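Local coordinates for protein ubiquitin-conjugating enzyme E2, putative (Trypanosoma cruzi, PDB 4DS2) that probably acts as a ubiquitin-conjugating (E2) enzyme, taking part in the transfer of activated ubiquitin to substrate proteins, at residues K11-D16 against Y50-K55; V75-D80 against E84-R89; D107-D112 against L128-S133. All blocks are in the same frame, centred on the assembly; numbering follows the deposited sequence.

Overall arrangement
The three contacts follow one another along the chain, all within a single ubiquitin-conjugating domain. Interaction 1 sets the start of helix 11-27 against strand 51-57, and interaction 2 pairs strand 70-76 with strand 87-90. Their centres are about 9 Å apart, and strands 51-57 and 70-76 are neighbours in the antiparallel sheet, joined by backbone hydrogen bonds between Y50 and F77 and between W52 and V75. Interaction 3, its centre about 14 Å from that of interaction 2 and about 18 Å from that of interaction 1, links the short helix 108-111 to helix 120-132; P85 touches V110 and N111. This order, N-terminal helix, sheet, later helices, is that of the E2 fold.

Interaction 1: residues K11-D16 against Y50-K55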
loop_
_atom_site.group_PDB
_atom_site.type_symbol
_atom_site.label_atom_id
_atom_site.label_comp_id
_atom_site.label_asym_id
_atom_site.label_seq_id
_atom_site.Cartn_x
_atom_site.Cartn_y
_atom_site.Cartn_z
ATOM N N LYS A 11 13.563 8.133 -16.485
ATOM C CA LYS A 11 14.712 7.334 -16.078
ATOM C C LYS A 11 14.442 6.608 -14.746
ATOM O O LYS A 11 14.819 5.416 -14.578
ATOM C CB LYS A 11 15.977 8.216 -15.993
ATOM C CG LYS A 11 17.295 7.460 -16.199
ATOM C CD LYS A 11 17.736 6.689 -14.932
ATOM C CE LYS A 11 18.219 5.245 -15.147
ATOM N NZ LYS A 11 18.978 4.736 -13.947
ATOM N N ARG A 12 13.759 7.291 -13.824
ATOM C CA ARG A 12 13.566 6.792 -12.464
ATOM C C ARG A 12 12.372 5.875 -12.233
ATOM O O ARG A 12 12.397 5.079 -11.290
ATOM C CB ARG A 12 13.492 7.955 -11.491
ATOM C CG ARG A 12 14.854 8.527 -11.112
ATOM C CD ARG A 12 15.544 7.663 -10.063
ATOM N NE ARG A 12 15.235 8.202 -8.746
ATOM C CZ ARG A 12 14.378 7.688 -7.885
ATOM N NH1 ARG A 12 13.729 6.579 -8.151
ATOM N NH2 ARG A 12 14.182 8.282 -6.723
ATOM N N ILE A 13 11.316 5.983 -13.024
ATOM C CA ILE A 13 10.208 5.062 -12.894
ATOM C C ILE A 13 10.691 3.662 -13.333
ATOM O O ILE A 13 10.404 2.643 -12.657
ATOM C CB ILE A 13 8.978 5.455 -13.752
ATOM C CG1 ILE A 13 8.340 6.777 -13.297
ATOM C CG2 ILE A 13 7.912 4.379 -13.672
ATOM C CD1 ILE A 13 7.136 7.192 -14.107
ATOM N N ILE A 14 11.372 3.630 -14.492
ATOM C CA ILE A 14 11.913 2.412 -15.095
ATOM C C ILE A 14 12.974 1.799 -14.157
ATOM O O ILE A 14 12.898 0.595 -13.821
ATOM C CB ILE A 14 12.510 2.723 -16.495
ATOM C CG1 ILE A 14 11.390 3.064 -17.492
ATOM C CG2 ILE A 14 13.340 1.565 -17.007
ATOM C CD1 ILE A 14 11.766 3.952 -18.662
ATOM N N LYS A 15 13.927 2.633 -13.694
ATOM C CA LYS A 15 14.946 2.183 -12.714
ATOM C C LYS A 15 14.297 1.581 -11.436
ATOM O O LYS A 15 14.703 0.494 -10.988
ATOM C CB LYS A 15 15.904 3.318 -12.350
ATOM C CG LYS A 15 17.098 2.898 -11.464
ATOM C CD LYS A 15 17.245 3.771 -10.191
ATOM C CE LYS A 15 18.567 3.528 -9.439
ATOM N NZ LYS A 15 18.841 4.370 -8.220
ATOM N N ASP A 16 13.284 2.259 -10.885
ATOM C CA ASP A 16 12.539 1.722 -9.720
ATOM C C ASP A 16 11.668 0.499 -9.968
ATOM O O ASP A 16 11.481 -0.284 -9.039
ATOM C CB ASP A 16 11.661 2.778 -9.068
ATOM C CG ASP A 16 12.466 3.855 -8.377
ATOM O OD1 ASP A 16 13.713 3.896 -8.510
ATOM O OD2 ASP A 16 11.848 4.692 -7.698
ATOM N N TYR A 50 3.467 4.075 -15.933
ATOM C CA TYR A 50 2.874 5.022 -14.991
ATOM C C TYR A 50 1.834 4.413 -14.099
ATOM O O TYR A 50 1.360 5.058 -13.156
ATOM C CB TYR A 50 2.244 6.192 -15.762
ATOM C CG TYR A 50 3.318 7.023 -16.428
ATOM C CD1 TYR A 50 3.986 8.026 -15.720
ATOM C CD2 TYR A 50 3.735 6.732 -17.717
ATOM C CE1 TYR A 50 4.989 8.753 -16.311
ATOM C CE2 TYR A 50 4.745 7.444 -18.314
ATOM C CZ TYR A 50 5.362 8.453 -17.608
ATOM O OH TYR A 50 6.336 9.167 -18.223
ATOM N N ASN A 51 1.535 3.147 -14.348
ATOM C CA ASN A 51 0.533 2.475 -13.640
ATOM C C ASN A 51 0.973 1.043 -13.346
ATOM O O ASN A 51 1.087 0.196 -14.244
ATOM C CB ASN A 51 -0.701 2.553 -14.474
ATOM C CG ASN A 51 -1.890 2.701 -13.631
ATOM O OD1 ASN A 51 -2.164 1.847 -12.764
ATOM N ND2 ASN A 51 -2.564 3.835 -13.790
ATOM N N TRP A 52 1.277 0.781 -12.076
ATOM C CA TRP A 52 1.695 -0.551 -11.676
ATOM C C TRP A 52 0.602 -1.172 -10.884
ATOM O O TRP A 52 0.220 -0.639 -9.885
ATOM C CB TRP A 52 2.933 -0.527 -10.804
ATOM C CG TRP A 52 4.141 0.237 -11.294
ATOM C CD1 TRP A 52 4.338 0.896 -12.509
ATOM C CD2 TRP A 52 5.402 0.379 -10.573
ATOM N NE1 TRP A 52 5.589 1.439 -12.569
ATOM C CE2 TRP A 52 6.283 1.153 -11.436
ATOM C CE3 TRP A 52 5.874 -0.058 -9.338
ATOM C CZ2 TRP A 52 7.577 1.480 -11.054
ATOM C CZ3 TRP A 52 7.179 0.275 -8.958
ATOM C CH2 TRP A 52 8.012 1.027 -9.810
ATOM N N ILE A 53 0.087 -2.300 -11.354
ATOM C CA ILE A 53 -0.892 -3.117 -10.628
ATOM C C ILE A 53 -0.117 -4.200 -9.864
ATOM O O ILE A 53 0.665 -4.956 -10.452
ATOM C CB ILE A 53 -1.910 -3.784 -11.590
ATOM C CG1 ILE A 53 -2.532 -2.729 -12.549
ATOM C CG2 ILE A 53 -2.992 -4.539 -10.790
ATOM C CD1 ILE A 53 -1.885 -2.595 -13.911
ATOM N N LEU A 54 -0.309 -4.246 -8.554
ATOM C CA LEU A 54 0.347 -5.224 -7.684
ATOM C C LEU A 54 -0.658 -6.219 -7.033
ATOM O O LEU A 54 -1.824 -5.879 -6.820
ATOM C CB LEU A 54 1.087 -4.507 -6.555
ATOM C CG LEU A 54 2.129 -3.410 -6.791
ATOM C CD1 LEU A 54 2.706 -3.060 -5.416
ATOM C CD2 LEU A 54 3.235 -3.832 -7.736
ATOM N N LYS A 55 -0.159 -7.423 -6.712
ATOM C CA LYS A 55 -0.877 -8.385 -5.864
ATOM C C LYS A 55 -0.040 -8.663 -4.624
ATOM O O LYS A 55 1.173 -8.820 -4.696
ATOM C CB LYS A 55 -1.182 -9.674 -6.601
ATOM C CG LYS A 55 -2.069 -9.477 -7.832
ATOM C CD LYS A 55 -2.607 -10.806 -8.367
ATOM C CE LYS A 55 -3.177 -10.744 -9.777
ATOM N NZ LYS A 55 -3.332 -12.134 -10.297
#
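I13 and Y50 mark the nearest approach of the two backbones, with 7.6 Å between their CA atoms. The beginning of helix 11-27 is set apart from the start of strand 51-57, and side chains make the contact. I13 supplies both of its branches. Its CG2, placed opposite the backbone N (chi1 of CG1 -65°), lies 3.9 Å from W52 NE1 and as close to W52 CZ2, while the other branch runs out fully extended to CD1, which meets Y50 CE1 at 3.5 Å. The I13 chain crosses that of Y50 at about a right angle, so that the tyrosine receives a methyl tip. Y50 points its CB away from the helix, yet the ring swings back to it, and its hydroxyl is hydrogen-bonded to I8 O.

This is the packing of the N-terminal helix on the antiparallel sheet that characterises the E2 fold. W52 is its main contribution from the strand: CB points toward the helix, and the indole reaches across with its six-membered ring foremost. I13 O lies at the edge of the indole, in its plane, 3.5 Å from W52 CZ2, and W52 CH2 comes 3.7 Å from D16 C. The indole N-H is turned to I49 O, which fixes the rotation of the ring system. L17 and L20, later on the same helix, also touch W52.

D16 adds only its CB and backbone to this contact, since its carboxylate faces elsewhere. R12 NH1 reaches D16 OD2 at 2.7 Å in a salt bridge whose hydrogen bond is weak, bent to 128°. The same OD2 also takes bonds from Y81 OH and from the backbone N of A120, at the start of helix 120-132.

Interaction 2: residues V75-D80 against E84-R89; sequences VLFSDD and EPPTVR
L76 and T87 form the hydrogen-bonded pair of an antiparallel beta hairpin, made by the end of strand 70-76 and the start of strand 87-90. L76 N donates to T87 O at 3.0 Å and T87 N to L76 O at 2.9 Å; both bonds are close to straight, at 161°. V75 and V88, the adjacent non-hydrogen-bonded pair, put their side chains on the buried face of the sheet, whereas those of L76 and T87 lie on the other, exposed face.

Beyond the last pair the chains stay close at F77 and P86, and are farther apart at D80 and E84. P86 packs next to the strand pair. Its CB sits over the centre of the F77 ring, 3.9 Å from the centroid and only 6° off the ring normal, a CH-pi contact. V75 CG1 packs beside the same proline carbon at 3.5 Å, so P86 meets a methyl of V75 on the strand and the ring face of F77 just after it. The Y81, P82, P85 and P86 positions fit the Tyr-Pro and Pro-Pro elements common in this loop of E2 enzymes.

A second shell holds the pieces in place. F77 meets the ring of W52 with planes at about 45° and that of Y81 edge to face, while P86 touches V123 and V88 touches V127, both on helix 120-132. At the outer end the D80 and E84 carboxylates lie near each other. S78 OG accepts the backbone N-H of D80 at 3.1 Å, closing an ST turn.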
loop_
_atom_site.group_PDB
_atom_site.type_symbol
_atom_site.label_atom_id
_atom_site.label_comp_id
_atom_site.label_asym_id
_atom_site.label_seq_id
_atom_site.Cartn_x
_atom_site.Cartn_y
_atom_site.Cartn_z
ATOM N N VAL A 75 -0.388 1.431 -8.164
ATOM C CA VAL A 75 0.554 2.522 -7.986
ATOM C C VAL A 75 0.538 3.390 -9.240
ATOM O O VAL A 75 0.982 2.949 -10.299
ATOM C CB VAL A 75 1.958 1.971 -7.751
ATOM C CG1 VAL A 75 2.932 3.102 -7.453
ATOM C CG2 VAL A 75 1.925 0.918 -6.654
ATOM N N LEU A 76 0.012 4.604 -9.111
ATOM C CA LEU A 76 -0.060 5.571 -10.187
ATOM C C LEU A 76 1.012 6.682 -10.057
ATOM O O LEU A 76 1.120 7.352 -9.031
ATOM C CB LEU A 76 -1.462 6.176 -10.205
ATOM C CG LEU A 76 -1.833 7.356 -11.134
ATOM C CD1 LEU A 76 -1.206 7.293 -12.543
ATOM C CD2 LEU A 76 -3.371 7.440 -11.210
ATOM N N PHE A 77 1.815 6.841 -11.110
ATOM C CA PHE A 77 2.849 7.851 -11.170
ATOM C C PHE A 77 2.421 9.063 -11.986
ATOM O O PHE A 77 1.397 9.024 -12.693
ATOM C CB PHE A 77 4.093 7.286 -11.811
ATOM C CG PHE A 77 4.787 6.263 -10.977
ATOM C CD1 PHE A 77 4.308 4.959 -10.925
ATOM C CD2 PHE A 77 5.924 6.584 -10.275
ATOM C CE1 PHE A 77 4.967 3.987 -10.183
ATOM C CE2 PHE A 77 6.588 5.627 -9.515
ATOM C CZ PHE A 77 6.124 4.319 -9.490
ATOM N N SER A 78 3.214 10.133 -11.877
ATOM C CA SER A 78 3.093 11.297 -12.742
ATOM C C SER A 78 4.380 11.556 -13.520
ATOM O O SER A 78 5.422 10.915 -13.323
ATOM C CB SER A 78 2.711 12.551 -11.952
ATOM O OG SER A 78 3.863 13.121 -11.357
ATOM N N ASP A 79 4.276 12.507 -14.435
ATOM C CA ASP A 79 5.399 12.891 -15.277
ATOM C C ASP A 79 6.489 13.525 -14.457
ATOM O O ASP A 79 7.616 13.583 -14.915
ATOM C CB ASP A 79 4.979 13.880 -16.365
ATOM C CG ASP A 79 3.879 13.333 -17.233
ATOM O OD1 ASP A 79 2.700 13.388 -16.790
ATOM O OD2 ASP A 79 4.192 12.824 -18.339
ATOM N N ASP A 80 6.158 13.975 -13.250
ATOM C CA ASP A 80 7.119 14.630 -12.362
ATOM C C ASP A 80 7.857 13.719 -11.322
ATOM O O ASP A 80 8.695 14.199 -10.553
ATOM C CB ASP A 80 6.407 15.785 -11.661
ATOM C CG ASP A 80 7.341 16.903 -11.279
ATOM O OD1 ASP A 80 8.478 16.898 -11.777
ATOM O OD2 ASP A 80 6.941 17.783 -10.480
ATOM N N GLU A 84 7.464 14.302 -7.073
ATOM C CA GLU A 84 6.315 13.784 -6.272
ATOM C C GLU A 84 6.199 12.286 -6.377
ATOM O O GLU A 84 6.283 11.737 -7.470
ATOM C CB GLU A 84 4.933 14.344 -6.651
ATOM C CG GLU A 84 4.813 15.837 -6.482
ATOM C CD GLU A 84 5.499 16.523 -7.629
ATOM O OE1 GLU A 84 5.187 16.044 -8.741
ATOM O OE2 GLU A 84 6.344 17.462 -7.432
ATOM N N PRO A 85 5.910 11.636 -5.239
ATOM C CA PRO A 85 5.789 10.214 -5.221
ATOM C C PRO A 85 4.464 9.766 -5.823
ATOM O O PRO A 85 3.578 10.580 -6.024
ATOM C CB PRO A 85 5.854 9.889 -3.724
ATOM C CG PRO A 85 5.304 11.073 -3.037
ATOM C CD PRO A 85 5.476 12.239 -3.952
ATOM N N PRO A 86 4.339 8.473 -6.108
ATOM C CA PRO A 86 3.116 7.927 -6.681
ATOM C C PRO A 86 2.018 7.803 -5.664
ATOM O O PRO A 86 2.265 7.831 -4.480
ATOM C CB PRO A 86 3.522 6.509 -7.054
ATOM C CG PRO A 86 4.557 6.182 -6.043
ATOM C CD PRO A 86 5.357 7.436 -5.919
ATOM N N THR A 87 0.820 7.583 -6.148
ATOM C CA THR A 87 -0.344 7.387 -5.326
ATOM C C THR A 87 -0.543 5.893 -5.242
ATOM O O THR A 87 -0.478 5.184 -6.246
ATOM C CB THR A 87 -1.563 8.089 -5.969
ATOM O OG1 THR A 87 -1.450 9.484 -5.717
ATOM C CG2 THR A 87 -2.902 7.602 -5.413
ATOM N N VAL A 88 -0.753 5.401 -4.034
ATOM C CA VAL A 88 -1.228 4.021 -3.850
ATOM C C VAL A 88 -2.754 4.028 -3.622
ATOM O O VAL A 88 -3.301 4.975 -3.012
ATOM C CB VAL A 88 -0.449 3.324 -2.724
ATOM C CG1 VAL A 88 -0.836 1.854 -2.555
ATOM C CG2 VAL A 88 1.053 3.432 -3.021
ATOM N N ARG A 89 -3.413 2.999 -4.170
ATOM C CA ARG A 89 -4.861 2.829 -4.111
ATOM C C ARG A 89 -5.137 1.361 -3.910
ATOM O O ARG A 89 -4.449 0.539 -4.489
ATOM C CB ARG A 89 -5.478 3.280 -5.418
ATOM C CG ARG A 89 -6.958 3.656 -5.402
ATOM C CD ARG A 89 -7.277 4.590 -6.572
ATOM N NE ARG A 89 -8.718 4.735 -6.849
ATOM C CZ ARG A 89 -9.458 5.841 -6.632
ATOM N NH1 ARG A 89 -8.923 6.941 -6.102
ATOM N NH2 ARG A 89 -10.761 5.854 -6.940
#

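Interaction 3: residues D107-D112 against L128-S133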
loop_
_atom_site.group_PDB
_atom_site.type_symbol
_atom_site.label_atom_id
_atom_site.label_comp_id
_atom_site.label_asym_id
_atom_site.label_seq_id
_atom_site.Cartn_x
_atom_site.Cartn_y
_atom_site.Cartn_z
ATOM N N ASP A 107 -2.890 11.645 1.042
ATOM C CA ASP A 107 -1.552 11.832 0.469
ATOM C C ASP A 107 -0.539 12.034 1.563
ATOM O O ASP A 107 0.642 11.871 1.320
ATOM C CB ASP A 107 -1.407 13.034 -0.431
ATOM C CG ASP A 107 -2.673 13.552 -0.917
ATOM O OD1 ASP A 107 -3.602 12.742 -1.184
ATOM O OD2 ASP A 107 -2.725 14.794 -1.061
ATOM N N ARG A 108 -0.993 12.447 2.743
ATOM C CA ARG A 108 -0.075 12.748 3.815
ATOM C C ARG A 108 0.700 11.537 4.250
ATOM O O ARG A 108 1.883 11.652 4.606
ATOM C CB ARG A 108 -0.790 13.372 4.983
ATOM C CG ARG A 108 -1.185 14.790 4.687
ATOM C CD ARG A 108 -2.473 15.102 5.384
ATOM N NE ARG A 108 -2.521 16.449 5.901
ATOM C CZ ARG A 108 -3.607 16.947 6.491
ATOM N NH1 ARG A 108 -3.608 18.211 6.949
ATOM N NH2 ARG A 108 -4.701 16.184 6.627
ATOM N N MET A 109 0.050 10.383 4.199
ATOM C CA MET A 109 0.690 9.150 4.592
ATOM C C MET A 109 2.045 9.030 3.965
ATOM O O MET A 109 2.978 8.616 4.603
ATOM C CB MET A 109 -0.150 7.974 4.158
ATOM C CG MET A 109 0.351 6.632 4.636
ATOM S SD MET A 109 -0.932 5.377 4.402
ATOM C CE MET A 109 0.079 3.902 4.390
ATOM N N VAL A 110 2.136 9.359 2.689
ATOM C CA VAL A 110 3.381 9.223 1.949
ATOM C C VAL A 110 4.133 10.543 1.871
ATOM O O VAL A 110 5.352 10.553 1.912
ATOM C CB VAL A 110 3.113 8.691 0.508
ATOM C CG1 VAL A 110 4.318 8.962 -0.401
ATOM C CG2 VAL A 110 2.779 7.210 0.519
ATOM N N ASN A 111 3.397 11.645 1.745
ATOM C CA ASN A 111 3.979 12.945 1.371
ATOM C C ASN A 111 4.696 13.663 2.481
ATOM O O ASN A 111 5.618 14.439 2.215
ATOM C CB ASN A 111 2.910 13.877 0.807
ATOM C CG ASN A 111 2.411 13.431 -0.543
ATOM O OD1 ASN A 111 3.014 12.590 -1.203
ATOM N ND2 ASN A 111 1.301 13.981 -0.955
ATOM N N ASP A 112 4.305 13.405 3.718
ATOM C CA ASP A 112 5.004 13.977 4.873
ATOM C C ASP A 112 6.455 13.508 4.949
ATOM O O ASP A 112 7.332 14.249 5.433
ATOM C CB ASP A 112 4.289 13.631 6.191
ATOM C CG ASP A 112 2.871 14.177 6.260
ATOM O OD1 ASP A 112 2.382 14.760 5.279
ATOM O OD2 ASP A 112 2.236 14.009 7.310
ATOM N N LEU A 128 1.860 -0.410 2.966
ATOM C CA LEU A 128 1.386 -1.746 3.342
ATOM C C LEU A 128 1.522 -1.950 4.836
ATOM O O LEU A 128 0.607 -2.438 5.492
ATOM C CB LEU A 128 2.162 -2.819 2.609
ATOM C CG LEU A 128 1.983 -2.858 1.084
ATOM C CD1 LEU A 128 3.097 -3.698 0.457
ATOM C CD2 LEU A 128 0.600 -3.367 0.724
ATOM N N ASP A 129 2.669 -1.548 5.364
ATOM C CA ASP A 129 2.938 -1.632 6.778
ATOM C C ASP A 129 2.019 -0.717 7.599
ATOM O O ASP A 129 1.529 -1.076 8.685
ATOM C CB ASP A 129 4.396 -1.252 7.043
ATOM C CG ASP A 129 4.664 -1.004 8.514
ATOM O OD1 ASP A 129 4.473 -1.955 9.338
ATOM O OD2 ASP A 129 5.051 0.143 8.841
ATOM N N ARG A 130 1.836 0.483 7.105
ATOM C CA ARG A 130 1.022 1.459 7.808
ATOM C C ARG A 130 -0.406 0.964 7.962
ATOM O O ARG A 130 -0.988 1.044 9.022
ATOM C CB ARG A 130 1.088 2.803 7.072
ATOM C CG ARG A 130 0.153 3.858 7.574
ATOM C CD ARG A 130 0.392 4.196 9.010
ATOM N NE ARG A 130 -0.532 5.247 9.400
ATOM C CZ ARG A 130 -0.763 5.617 10.659
ATOM N NH1 ARG A 130 -0.135 5.014 11.667
ATOM N NH2 ARG A 130 -1.622 6.601 10.912
ATOM N N VAL A 131 -0.962 0.442 6.878
ATOM C CA VAL A 131 -2.367 0.046 6.858
ATOM C C VAL A 131 -2.643 -1.328 7.491
ATOM O O VAL A 131 -3.596 -1.494 8.277
ATOM C CB VAL A 131 -2.875 0.106 5.429
ATOM C CG1 VAL A 131 -4.291 -0.476 5.324
ATOM C CG2 VAL A 131 -2.828 1.568 4.982
ATOM N N PHE A 132 -1.794 -2.303 7.173
ATOM C CA PHE A 132 -1.980 -3.664 7.666
ATOM C C PHE A 132 -1.456 -3.886 9.093
ATOM O O PHE A 132 -1.932 -4.790 9.811
ATOM C CB PHE A 132 -1.276 -4.642 6.707
ATOM C CG PHE A 132 -1.955 -4.811 5.372
ATOM C CD1 PHE A 132 -3.340 -4.628 5.218
ATOM C CD2 PHE A 132 -1.219 -5.228 4.275
ATOM C CE1 PHE A 132 -3.954 -4.823 4.009
ATOM C CE2 PHE A 132 -1.838 -5.438 3.056
ATOM C CZ PHE A 132 -3.208 -5.237 2.928
ATOM N N SER A 133 -0.445 -3.092 9.472
ATOM C CA SER A 133 0.323 -3.327 10.695
ATOM C C SER A 133 0.394 -2.182 11.684
ATOM O O SER A 133 0.378 -2.443 12.871
ATOM C CB SER A 133 1.713 -3.816 10.347
ATOM O OG SER A 133 1.625 -5.196 10.070
#
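M109 carries this contact almost alone, reaching from the short helix 108-111 across to R130 and V131 near the end of helix 120-132. The backbones are well separated, with 8.3 Å between the CA atoms of M109 and R130, and the extended methionine spans the distance. CB points toward the other helix. CG follows anti to the backbone N (chi1 -174°) and the chain stays extended beyond it, so each further atom carries the residue forward. CG comes within 4.0 Å of R130 CG, and SD then lies 3.7 Å from that same carbon, the thioether crossing the aliphatic stem of the arginine obliquely. At the tip, CE meets V131 CG2 at 3.8 Å, an apolar methyl-methyl contact; its still closer approach to the first carbons of R130 is doubtful as modelled.

R130 receives the methionine on its stem alone. The chain leaves CB anti to the backbone N and then bends at chi2 (60°), turning the guanidinium away from the sulfur. There it is held by a salt bridge from NH2 to D141 and by a hydrogen bond from NH1 to S137 O. The short helix has its own support: D107 O accepts from both V110 N at 3.2 Å and N111 N at 2.8 Å.

In E2 enzymes a short helical turn commonly follows the active-site cysteine, and helix 108-111 probably corresponds to it. M109 also touches L126 and V127 of helix 120-132, and V110 meets V123 and V127. On the sheet side, F132 meets Y71 of strand 70-76 and V127 touches V88 of strand 87-90, so helix 120-132 packs on both the short helix and the sheet, while P85, ahead of strand 87-90, touches V110 and N111 directly.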